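Local coordinates for Non-structural protein 3 (Porcine deltacoronavirus, PDB 6LN0) that is a multidomain coronavirus replicase subunit that joins a macro domain, probably binding ADP-ribose, to a zinc-containing papain-like protease that probably cleaves the viral polyprotein, at residues A48-K51 / Y57-Y60. Residues are numbered along the deposited sequence; the frame is centred on the assembly and turned at random.
Sequences AIAK and YQEY
A50 and Y57 meet where two consecutive helices of the macro domain, 44-53 and 55-64, pack after a short turn. The two helices lie on one side of the central mixed sheet of the macro fold. The backbones come nearest at A50 and Q58, with CA atoms 6.4 Å apart.

Apolar contact dominates. Y57 points its CB toward helix 44-53, and CG lies anti to the backbone N (chi1 162°). This sends the ring across the gap, so that one side of it, CD2 and CE2, runs past A50. Y57 CE2 lies 3.6 Å from A50 CA. The methyl contact, A50 CB to Y57 CE2, is 3.8 Å. The ring meets A50 CA obliquely and so reaches the backbone of helix 44-53. I49 adds a looser contact: its CG2 is 4.4 Å from Y57 OH. The end of the I49 side chain leads away from helix 55-64; the side chain also touches L31, N33 and I86 of the sheet. Y57 also touches N33 and I86, so both helices rest on strands 29-34 and 83-89.

The polar ends are bonded outside the two segments. Y57 OH is hydrogen-bonded to H88 NE2 of strand 83-89, which ties the far end of the buried ring to the sheet. With the Q58 chain bent at chi2 (53°), OE1 is the amide atom turned to A50, and NE2 points away from it. OE1 accepts a hydrogen bond from N41 ND2, and NE2 is bonded to N62 OD1 one turn along the same helix. Across the helix pair, Q58 OE1 makes a loose approach of 4.0 Å to A50 CB.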
loop_
_atom_site.group_PDB
_atom_site.type_symbol
_atom_site.label_atom_id
_atom_site.label_comp_id
_atom_site.label_asym_id
_atom_site.label_seq_id
_atom_site.Cartn_x
_atom_site.Cartn_y
_atom_site.Cartn_z
ATOM N N ALA A 48 -23.981 -30.875 30.140
ATOM C CA ALA A 48 -22.679 -30.842 30.799
ATOM C C ALA A 48 -22.642 -29.782 31.889
ATOM O O ALA A 48 -21.867 -29.895 32.848
ATOM C CB ALA A 48 -21.574 -30.598 29.778
ATOM N N ILE A 49 -23.464 -28.743 31.747
ATOM C CA ILE A 49 -23.565 -27.715 32.773
ATOM C C ILE A 49 -24.425 -28.219 33.920
ATOM O O ILE A 49 -24.089 -28.039 35.094
ATOM C CB ILE A 49 -24.129 -26.410 32.165
ATOM C CG1 ILE A 49 -23.143 -25.808 31.163
ATOM C CG2 ILE A 49 -24.439 -25.388 33.259
ATOM C CD1 ILE A 49 -23.765 -24.754 30.210
ATOM N N ALA A 50 -25.541 -28.860 33.578
ATOM C CA ALA A 50 -26.446 -29.412 34.574
ATOM C C ALA A 50 -25.734 -30.394 35.497
ATOM O O ALA A 50 -25.919 -30.348 36.720
ATOM C CB ALA A 50 -27.631 -30.080 33.878
ATOM N N LYS A 51 -24.907 -31.285 34.950
ATOM C CA LYS A 51 -24.178 -32.205 35.817
ATOM C C LYS A 51 -22.891 -31.594 36.345
ATOM O O LYS A 51 -21.895 -32.300 36.557
ATOM C CB LYS A 51 -23.937 -33.549 35.114
ATOM C CG LYS A 51 -23.030 -33.537 33.913
ATOM C CD LYS A 51 -22.349 -34.892 33.732
ATOM C CE LYS A 51 -21.344 -35.139 34.844
ATOM N NZ LYS A 51 -20.541 -33.918 35.172
ATOM N N TYR A 57 -29.773 -27.689 41.252
ATOM C CA TYR A 57 -29.864 -26.839 40.064
ATOM C C TYR A 57 -30.963 -27.333 39.127
ATOM O O TYR A 57 -31.837 -26.558 38.714
ATOM C CB TYR A 57 -28.507 -26.781 39.358
ATOM C CG TYR A 57 -28.565 -26.306 37.926
ATOM C CD1 TYR A 57 -28.580 -24.949 37.619
ATOM C CD2 TYR A 57 -28.598 -27.212 36.876
ATOM C CE1 TYR A 57 -28.643 -24.518 36.317
ATOM C CE2 TYR A 57 -28.662 -26.785 35.565
ATOM C CZ TYR A 57 -28.683 -25.445 35.295
ATOM O OH TYR A 57 -28.745 -25.038 33.991
ATOM N N GLN A 58 -30.972 -28.639 38.828
ATOM C CA GLN A 58 -31.964 -29.166 37.892
ATOM C C GLN A 58 -33.389 -29.054 38.428
ATOM O O GLN A 58 -34.329 -28.850 37.637
ATOM C CB GLN A 58 -31.646 -30.618 37.536
ATOM C CG GLN A 58 -32.566 -31.183 36.454
ATOM C CD GLN A 58 -32.605 -30.300 35.226
ATOM O OE1 GLN A 58 -31.573 -30.061 34.585
ATOM N NE2 GLN A 58 -33.797 -29.793 34.895
ATOM N N GLU A 59 -33.578 -29.186 39.751
ATOM C CA GLU A 59 -34.927 -29.071 40.311
ATOM C C GLU A 59 -35.450 -27.647 40.195
ATOM O O GLU A 59 -36.631 -27.432 39.891
ATOM C CB GLU A 59 -34.957 -29.514 41.784
ATOM C CG GLU A 59 -34.050 -30.692 42.106
ATOM C CD GLU A 59 -34.156 -31.196 43.550
ATOM O OE1 GLU A 59 -33.925 -32.418 43.768
ATOM O OE2 GLU A 59 -34.440 -30.384 44.463
ATOM N N TYR A 60 -34.593 -26.655 40.460
ATOM C CA TYR A 60 -35.044 -25.276 40.327
ATOM C C TYR A 60 -35.413 -24.965 38.878
ATOM O O TYR A 60 -36.401 -24.271 38.622
ATOM C CB TYR A 60 -33.981 -24.304 40.861
ATOM C CG TYR A 60 -34.369 -22.874 40.597
ATOM C CD1 TYR A 60 -35.498 -22.320 41.193
ATOM C CD2 TYR A 60 -33.648 -22.096 39.698
ATOM C CE1 TYR A 60 -35.883 -21.023 40.925
ATOM C CE2 TYR A 60 -34.015 -20.788 39.417
ATOM C CZ TYR A 60 -35.125 -20.252 40.031
ATOM O OH TYR A 60 -35.480 -18.951 39.739
#